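Local coordinates for protein acyl-coenzyme A oxidase 1 (Yarrowia lipolytica, PDB 5Y9D) that uses FAD to oxidise 2,3-saturated acyl-CoAs to trans-2-enoyl-CoAs, reducing oxygen to hydrogen peroxide in peroxisomal fatty acid beta-oxidation, at residues L327-G341 with K350-L364. Numbering follows the deposited sequence.
Sequences LTIALRYACVRRQFG and KIIDYPYHQRRLLPL. With FAD (flavin-adenine dinucleotide), chain D.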
loop_
_atom_site.group_PDB
_atom_site.type_symbol
_atom_site.label_atom_id
_atom_site.label_comp_id
_atom_site.label_asym_id
_atom_site.label_seq_id
_atom_site.Cartn_x
_atom_site.Cartn_y
_atom_site.Cartn_z
ATOM N N LEU A 327 -6.824 -9.903 -8.604
ATOM C CA LEU A 327 -6.781 -9.705 -10.058
ATOM C C LEU A 327 -8.114 -10.121 -10.696
ATOM O O LEU A 327 -8.608 -9.457 -11.625
ATOM C CB LEU A 327 -5.626 -10.463 -10.674
ATOM C CG LEU A 327 -4.317 -9.687 -10.647
ATOM C CD1 LEU A 327 -3.177 -10.666 -10.538
ATOM C CD2 LEU A 327 -4.152 -8.810 -11.897
ATOM N N THR A 328 -8.723 -11.188 -10.169
ATOM C CA THR A 328 -10.045 -11.568 -10.619
ATOM C C THR A 328 -11.114 -10.511 -10.282
ATOM O O THR A 328 -11.988 -10.241 -11.076
ATOM C CB THR A 328 -10.438 -12.935 -10.091
ATOM O OG1 THR A 328 -9.545 -13.907 -10.633
ATOM C CG2 THR A 328 -11.879 -13.322 -10.496
ATOM N N ILE A 329 -11.059 -9.892 -9.125
ATOM C CA ILE A 329 -12.034 -8.852 -8.872
ATOM C C ILE A 329 -11.884 -7.744 -9.920
ATOM O O ILE A 329 -12.779 -7.474 -10.689
ATOM C CB ILE A 329 -11.874 -8.274 -7.450
ATOM C CG1 ILE A 329 -12.242 -9.344 -6.442
ATOM C CG2 ILE A 329 -12.718 -7.006 -7.290
ATOM C CD1 ILE A 329 -11.777 -9.034 -5.049
ATOM N N ALA A 330 -10.713 -7.137 -9.945
ATOM C CA ALA A 330 -10.406 -6.015 -10.840
ATOM C C ALA A 330 -10.709 -6.272 -12.330
ATOM O O ALA A 330 -11.313 -5.428 -12.983
ATOM C CB ALA A 330 -8.947 -5.623 -10.662
ATOM N N LEU A 331 -10.259 -7.405 -12.858
ATOM C CA LEU A 331 -10.372 -7.688 -14.269
ATOM C C LEU A 331 -11.791 -8.052 -14.683
ATOM O O LEU A 331 -12.170 -7.768 -15.815
ATOM C CB LEU A 331 -9.427 -8.830 -14.702
ATOM C CG LEU A 331 -7.931 -8.513 -14.739
ATOM C CD1 LEU A 331 -7.136 -9.782 -14.970
ATOM C CD2 LEU A 331 -7.608 -7.464 -15.798
ATOM N N ARG A 332 -12.565 -8.718 -13.819
ATOM C CA ARG A 332 -14.002 -8.909 -14.108
ATOM C C ARG A 332 -14.761 -7.565 -14.093
ATOM O O ARG A 332 -15.671 -7.348 -14.886
ATOM C CB ARG A 332 -14.662 -9.877 -13.145
ATOM C CG ARG A 332 -14.441 -11.362 -13.453
ATOM C CD ARG A 332 -14.930 -12.187 -12.270
ATOM N NE ARG A 332 -14.730 -13.607 -12.521
ATOM C CZ ARG A 332 -14.988 -14.596 -11.669
ATOM N NH1 ARG A 332 -15.489 -14.353 -10.462
ATOM N NH2 ARG A 332 -14.744 -15.837 -12.043
ATOM N N TYR A 333 -14.388 -6.690 -13.170
ATOM C CA TYR A 333 -14.926 -5.364 -13.136
ATOM C C TYR A 333 -14.521 -4.568 -14.372
ATOM O O TYR A 333 -15.333 -3.788 -14.844
ATOM C CB TYR A 333 -14.490 -4.632 -11.876
ATOM C CG TYR A 333 -15.141 -3.290 -11.721
ATOM C CD1 TYR A 333 -16.499 -3.180 -11.633
ATOM C CD2 TYR A 333 -14.380 -2.113 -11.640
ATOM C CE1 TYR A 333 -17.110 -1.949 -11.489
ATOM C CE2 TYR A 333 -14.984 -0.880 -11.481
ATOM C CZ TYR A 333 -16.356 -0.806 -11.419
ATOM O OH TYR A 333 -16.990 0.416 -11.250
ATOM N N ALA A 334 -13.305 -4.777 -14.900
ATOM C CA ALA A 334 -12.802 -4.033 -16.074
ATOM C C ALA A 334 -13.579 -4.358 -17.321
ATOM O O ALA A 334 -13.790 -3.508 -18.190
ATOM C CB ALA A 334 -11.322 -4.345 -16.335
ATOM N N CYS A 335 -13.935 -5.616 -17.439
ATOM C CA CYS A 335 -14.758 -6.079 -18.522
ATOM C C CYS A 335 -16.202 -5.570 -18.484
ATOM O O CYS A 335 -16.919 -5.732 -19.446
ATOM C CB CYS A 335 -14.799 -7.591 -18.507
ATOM S SG CYS A 335 -13.215 -8.358 -18.846
ATOM N N VAL A 336 -16.659 -4.998 -17.384
ATOM C CA VAL A 336 -18.036 -4.510 -17.365
ATOM C C VAL A 336 -18.166 -2.999 -17.145
ATOM O O VAL A 336 -19.115 -2.398 -17.594
ATOM C CB VAL A 336 -18.913 -5.290 -16.361
ATOM C CG1 VAL A 336 -19.116 -6.711 -16.851
ATOM C CG2 VAL A 336 -18.344 -5.271 -14.945
ATOM N N ARG A 337 -17.189 -2.385 -16.495
ATOM C CA ARG A 337 -17.231 -0.957 -16.234
ATOM C C ARG A 337 -16.975 -0.179 -17.525
ATOM O O ARG A 337 -16.111 -0.559 -18.331
ATOM C CB ARG A 337 -16.203 -0.625 -15.154
ATOM C CG ARG A 337 -16.074 0.817 -14.830
ATOM C CD ARG A 337 -17.370 1.419 -14.386
ATOM N NE ARG A 337 -17.106 2.703 -13.752
ATOM C CZ ARG A 337 -17.949 3.309 -12.935
ATOM N NH1 ARG A 337 -19.098 2.749 -12.656
ATOM N NH2 ARG A 337 -17.617 4.466 -12.374
ATOM N N ARG A 338 -17.776 0.849 -17.747
ATOM C CA ARG A 338 -17.604 1.710 -18.890
ATOM C C ARG A 338 -17.399 3.143 -18.438
ATOM O O ARG A 338 -18.144 3.658 -17.644
ATOM C CB ARG A 338 -18.811 1.631 -19.819
ATOM C CG ARG A 338 -19.101 0.279 -20.442
ATOM C CD ARG A 338 -20.455 0.343 -21.116
ATOM N NE ARG A 338 -20.915 -0.902 -21.701
ATOM C CZ ARG A 338 -20.476 -1.390 -22.845
ATOM N NH1 ARG A 338 -19.545 -0.757 -23.518
ATOM N NH2 ARG A 338 -20.952 -2.517 -23.310
ATOM N N GLN A 339 -16.353 3.778 -18.925
ATOM C CA GLN A 339 -16.175 5.200 -18.728
ATOM C C GLN A 339 -15.617 5.850 -19.984
ATOM O O GLN A 339 -14.584 5.440 -20.468
ATOM C CB GLN A 339 -15.294 5.452 -17.507
ATOM C CG GLN A 339 -15.659 6.676 -16.704
ATOM C CD GLN A 339 -16.968 6.586 -15.962
ATOM O OE1 GLN A 339 -17.732 5.660 -16.116
ATOM N NE2 GLN A 339 -17.228 7.576 -15.159
ATOM N N PHE A 340 -16.323 6.847 -20.527
ATOM C CA PHE A 340 -15.854 7.748 -21.603
ATOM C C PHE A 340 -16.003 7.372 -23.078
ATOM O O PHE A 340 -15.653 8.144 -23.938
ATOM C CB PHE A 340 -14.393 8.129 -21.384
ATOM C CG PHE A 340 -14.171 9.023 -20.217
ATOM C CD1 PHE A 340 -14.552 10.334 -20.263
ATOM C CD2 PHE A 340 -13.574 8.543 -19.078
ATOM C CE1 PHE A 340 -14.351 11.151 -19.190
ATOM C CE2 PHE A 340 -13.373 9.354 -18.002
ATOM C CZ PHE A 340 -13.763 10.662 -18.061
ATOM N N GLY A 341 -16.545 6.220 -23.388
ATOM C CA GLY A 341 -16.592 5.747 -24.762
ATOM C C GLY A 341 -17.623 6.260 -25.765
ATOM O O GLY A 341 -18.486 7.045 -25.433
ATOM N N LYS A 350 -15.661 0.139 -22.432
ATOM C CA LYS A 350 -15.264 -0.776 -21.355
ATOM C C LYS A 350 -13.825 -0.539 -20.927
ATOM O O LYS A 350 -12.932 -0.635 -21.762
ATOM C CB LYS A 350 -15.367 -2.199 -21.876
ATOM C CG LYS A 350 -16.799 -2.689 -21.973
ATOM C CD LYS A 350 -16.987 -3.723 -23.084
ATOM C CE LYS A 350 -16.140 -4.969 -22.901
ATOM N NZ LYS A 350 -16.993 -6.145 -22.582
ATOM N N ILE A 351 -13.579 -0.277 -19.640
ATOM C CA ILE A 351 -12.242 0.155 -19.254
ATOM C C ILE A 351 -11.152 -0.817 -19.721
ATOM O O ILE A 351 -10.072 -0.384 -20.097
ATOM C CB ILE A 351 -12.095 0.558 -17.758
ATOM C CG1 ILE A 351 -12.437 -0.583 -16.785
ATOM C CG2 ILE A 351 -12.949 1.759 -17.444
ATOM C CD1 ILE A 351 -12.429 -0.130 -15.328
ATOM N N ILE A 352 -11.464 -2.103 -19.754
ATOM C CA ILE A 352 -10.564 -3.146 -20.262
ATOM C C ILE A 352 -10.190 -3.014 -21.737
ATOM O O ILE A 352 -9.217 -3.621 -22.177
ATOM C CB ILE A 352 -11.208 -4.555 -20.109
ATOM C CG1 ILE A 352 -10.192 -5.702 -20.212
ATOM C CG2 ILE A 352 -12.299 -4.749 -21.161
ATOM C CD1 ILE A 352 -8.943 -5.529 -19.372
ATOM N N ASP A 353 -10.973 -2.276 -22.517
ATOM C CA ASP A 353 -10.621 -2.033 -23.919
ATOM C C ASP A 353 -9.618 -0.858 -24.070
ATOM O O ASP A 353 -8.971 -0.749 -25.111
ATOM C CB ASP A 353 -11.883 -1.826 -24.775
ATOM C CG ASP A 353 -12.607 -3.138 -25.107
ATOM O OD1 ASP A 353 -11.945 -4.154 -25.276
ATOM O OD2 ASP A 353 -13.853 -3.162 -25.210
ATOM N N TYR A 354 -9.475 0.013 -23.056
ATOM C CA TYR A 354 -8.416 1.045 -23.097
ATOM C C TYR A 354 -7.053 0.397 -22.874
ATOM O O TYR A 354 -6.851 -0.223 -21.864
ATOM C CB TYR A 354 -8.597 2.089 -22.011
ATOM C CG TYR A 354 -9.773 3.008 -22.152
ATOM C CD1 TYR A 354 -10.042 3.661 -23.352
ATOM C CD2 TYR A 354 -10.611 3.261 -21.069
ATOM C CE1 TYR A 354 -11.105 4.539 -23.458
ATOM C CE2 TYR A 354 -11.679 4.121 -21.174
ATOM C CZ TYR A 354 -11.930 4.768 -22.371
ATOM O OH TYR A 354 -13.035 5.620 -22.495
ATOM N N PRO A 355 -6.115 0.540 -23.809
ATOM C CA PRO A 355 -4.759 -0.068 -23.680
ATOM C C PRO A 355 -3.946 0.189 -22.394
ATOM O O PRO A 355 -3.179 -0.715 -21.973
ATOM C CB PRO A 355 -4.003 0.469 -24.893
ATOM C CG PRO A 355 -5.078 0.696 -25.913
ATOM C CD PRO A 355 -6.357 1.052 -25.172
ATOM N N TYR A 356 -4.098 1.340 -21.750
ATOM C CA TYR A 356 -3.353 1.576 -20.502
ATOM C C TYR A 356 -3.801 0.669 -19.347
ATOM O O TYR A 356 -2.984 0.218 -18.536
ATOM C CB TYR A 356 -3.372 3.044 -20.017
ATOM C CG TYR A 356 -2.203 3.296 -19.075
ATOM C CD1 TYR A 356 -0.891 3.120 -19.519
ATOM C CD2 TYR A 356 -2.403 3.642 -17.749
ATOM C CE1 TYR A 356 0.186 3.309 -18.674
ATOM C CE2 TYR A 356 -1.327 3.847 -16.892
ATOM C CZ TYR A 356 -0.035 3.680 -17.355
ATOM O OH TYR A 356 1.056 3.861 -16.520
ATOM N N HIS A 357 -5.094 0.406 -19.294
ATOM C CA HIS A 357 -5.682 -0.406 -18.245
ATOM C C HIS A 357 -5.192 -1.827 -18.406
ATOM O O HIS A 357 -4.927 -2.513 -17.420
ATOM C CB HIS A 357 -7.205 -0.318 -18.331
ATOM C CG HIS A 357 -7.910 -0.608 -17.043
ATOM N ND1 HIS A 357 -8.117 0.352 -16.076
ATOM C CD2 HIS A 357 -8.476 -1.739 -16.573
ATOM C CE1 HIS A 357 -8.771 -0.178 -15.061
ATOM N NE2 HIS A 357 -8.994 -1.450 -15.338
ATOM N N GLN A 358 -5.025 -2.254 -19.651
ATOM C CA GLN A 358 -4.492 -3.567 -19.925
ATOM C C GLN A 358 -3.075 -3.648 -19.373
ATOM O O GLN A 358 -2.712 -4.585 -18.635
ATOM C CB GLN A 358 -4.470 -3.832 -21.432
ATOM C CG GLN A 358 -5.833 -3.694 -22.104
ATOM C CD GLN A 358 -5.828 -4.123 -23.556
ATOM O OE1 GLN A 358 -4.786 -4.383 -24.141
ATOM N NE2 GLN A 358 -7.005 -4.184 -24.148
ATOM N N ARG A 359 -2.259 -2.656 -19.686
ATOM C CA ARG A 359 -0.901 -2.726 -19.184
ATOM C C ARG A 359 -0.826 -2.529 -17.643
ATOM O O ARG A 359 0.109 -2.989 -17.020
ATOM C CB ARG A 359 0.031 -1.809 -19.969
ATOM C CG ARG A 359 0.325 -0.486 -19.314
ATOM C CD ARG A 359 1.159 0.383 -20.248
ATOM N NE ARG A 359 2.497 -0.153 -20.508
ATOM C CZ ARG A 359 2.923 -0.636 -21.675
ATOM N NH1 ARG A 359 4.165 -1.066 -21.776
ATOM N NH2 ARG A 359 2.134 -0.693 -22.735
ATOM N N ARG A 360 -1.815 -1.894 -17.022
ATOM C CA ARG A 360 -1.835 -1.860 -15.575
ATOM C C ARG A 360 -2.075 -3.268 -15.033
ATOM O O ARG A 360 -1.395 -3.675 -14.077
ATOM C CB ARG A 360 -2.888 -0.910 -15.025
ATOM C CG ARG A 360 -2.597 0.562 -15.250
ATOM C CD ARG A 360 -3.889 1.372 -15.134
ATOM N NE ARG A 360 -4.382 1.353 -13.767
ATOM C CZ ARG A 360 -5.370 2.105 -13.290
ATOM N NH1 ARG A 360 -6.043 2.955 -14.065
ATOM N NH2 ARG A 360 -5.692 1.994 -12.005
ATOM N N LEU A 361 -2.981 -4.038 -15.654
ATOM C CA LEU A 361 -3.404 -5.291 -15.015
ATOM C C LEU A 361 -2.841 -6.594 -15.563
ATOM O O LEU A 361 -2.502 -7.484 -14.792
ATOM C CB LEU A 361 -4.917 -5.381 -14.982
ATOM C CG LEU A 361 -5.578 -4.226 -14.221
ATOM C CD1 LEU A 361 -7.088 -4.345 -14.365
ATOM C CD2 LEU A 361 -5.151 -4.172 -12.753
ATOM N N LEU A 362 -2.758 -6.710 -16.880
ATOM C CA LEU A 362 -2.447 -7.997 -17.501
ATOM C C LEU A 362 -1.019 -8.486 -17.217
ATOM O O LEU A 362 -0.767 -9.688 -17.047
ATOM C CB LEU A 362 -2.734 -7.918 -18.998
ATOM C CG LEU A 362 -4.223 -7.661 -19.311
ATOM C CD1 LEU A 362 -4.501 -7.793 -20.802
ATOM C CD2 LEU A 362 -5.149 -8.600 -18.537
ATOM N N PRO A 363 -0.069 -7.559 -17.113
ATOM C CA PRO A 363 1.244 -8.075 -16.750
ATOM C C PRO A 363 1.251 -8.612 -15.332
ATOM O O PRO A 363 1.866 -9.633 -15.055
ATOM C CB PRO A 363 2.163 -6.866 -16.896
ATOM C CG PRO A 363 1.375 -5.849 -17.704
ATOM C CD PRO A 363 -0.066 -6.121 -17.405
ATOM N N LEU A 364 0.549 -7.929 -14.451
ATOM C CA LEU A 364 0.309 -8.430 -13.109
ATOM C C LEU A 364 -0.413 -9.795 -13.152
ATOM O O LEU A 364 -0.054 -10.718 -12.394
ATOM C CB LEU A 364 -0.442 -7.374 -12.265
ATOM C CG LEU A 364 0.176 -5.956 -12.238
ATOM C CD1 LEU A 364 -0.683 -4.971 -11.463
ATOM C CD2 LEU A 364 1.609 -5.933 -11.703
HETATM P PA FAD D . -13.970 5.499 -13.041
HETATM O O1A FAD D . -14.979 4.536 -13.516
HETATM O O2A FAD D . -13.912 6.856 -13.582
HETATM O O5B FAD D . -12.587 4.796 -13.266
HETATM C C5B FAD D . -12.454 3.392 -13.199
HETATM C C4B FAD D . -11.046 2.990 -13.578
HETATM O O4B FAD D . -10.911 2.992 -14.992
HETATM C C3B FAD D . -10.028 3.960 -13.018
HETATM O O3B FAD D . -8.944 3.231 -12.478
HETATM C C2B FAD D . -9.573 4.768 -14.207
HETATM O O2B FAD D . -8.179 5.035 -14.189
HETATM C C1B FAD D . -9.914 3.914 -15.404
HETATM N N9A FAD D . -10.358 4.817 -16.481
HETATM C C8A FAD D . -11.444 5.585 -16.482
HETATM N N7A FAD D . -11.522 6.292 -17.619
HETATM C C5A FAD D . -10.458 5.986 -18.366
HETATM C C6A FAD D . -9.905 6.369 -19.684
HETATM N N6A FAD D . -10.531 7.250 -20.469
HETATM N N1A FAD D . -8.761 5.813 -20.085
HETATM C C2A FAD D . -8.126 4.935 -19.326
HETATM N N3A FAD D . -8.563 4.545 -18.135
HETATM C C4A FAD D . -9.696 5.018 -17.604
HETATM N N1 FAD D . -18.241 12.149 -5.348
HETATM C C2 FAD D . -19.026 13.198 -5.114
HETATM O O2 FAD D . -19.629 13.695 -6.054
HETATM N N3 FAD D . -19.189 13.719 -3.914
HETATM C C4 FAD D . -18.567 13.233 -2.866
HETATM O O4 FAD D . -18.744 13.744 -1.770
HETATM C C4X FAD D . -17.679 12.083 -3.027
HETATM N N5 FAD D . -17.019 11.549 -2.003
HETATM C C5X FAD D . -16.222 10.498 -2.192
HETATM C C6 FAD D . -15.575 9.968 -1.108
HETATM C C7 FAD D . -14.754 8.890 -1.269
HETATM C C7M FAD D . -14.042 8.324 -0.083
HETATM C C8 FAD D . -14.573 8.302 -2.609
HETATM C C8M FAD D . -13.673 7.120 -2.774
HETATM C C9 FAD D . -15.218 8.833 -3.704
HETATM C C9A FAD D . -16.045 9.913 -3.535
HETATM N N10 FAD D . -16.716 10.470 -4.622
HETATM C C10 FAD D . -17.549 11.554 -4.379
HETATM C "C1'" FAD D . -16.587 9.919 -5.963
HETATM C "C2'" FAD D . -15.187 10.034 -6.507
HETATM O "O2'" FAD D . -15.073 11.334 -7.037
HETATM C "C3'" FAD D . -14.994 9.024 -7.620
HETATM O "O3'" FAD D . -14.507 7.834 -7.040
HETATM C "C4'" FAD D . -14.012 9.474 -8.689
HETATM O "O4'" FAD D . -14.217 10.847 -9.000
HETATM C "C5'" FAD D . -14.209 8.710 -9.976
HETATM O "O5'" FAD D . -14.127 7.327 -9.727
HETATM P P FAD D . -15.000 6.336 -10.544
HETATM O O1P FAD D . -15.549 5.372 -9.605
HETATM O O2P FAD D . -15.892 7.115 -11.400
HETATM O O3P FAD D . -13.967 5.580 -11.455
#
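L327 and L331 pack against L361 where two successive helices of the C-alpha1 helical domain, 306-334 and 355-391, come together; the connection between them lines part of the FAD site, at the adenine, ribose and diphosphate. The segments 327-334 and 355-364 run roughly antiparallel, crossing at -151°. Between the helices L331 and L361 lie side by side, pointing opposite ways, CD2 of L331 meeting CD1 of L361 at 3.5 Å, while helix 400-437 packs on L327, A330 and L364. Nearer the cofactor, the backbone takes over: in the 3-10 turn before helix 355-391, I352 N donates a hydrogen bond to A334 O, and the N of I351 bonds to the O of R337 at 2.9 Å. K350 bends back to put NZ on a lone pair of the C335 carbonyl, and the same ammonium is salt-bridged to E32 and E36. R337, its chain bent at chi2 (58°), brings its guanidinium edge to the diphosphate, where NE reaches FAD O1A at 2.8 Å; its NH1 bonds to L171 O of the second subunit. Y354 sets one ring face, offset, against the C6A and N1A side of the adenine, and its OH donates a hydrogen bond to Q339 O at 2.6 Å, in the carbonyl plane. A leucine in place of Y354 would probably leave the Q339 carbonyl without this hydroxyl partner and the adenine without its flat neighbour. F340 stands with a ring edge toward the adenine, its CD2 3.4 Å from FAD N7A.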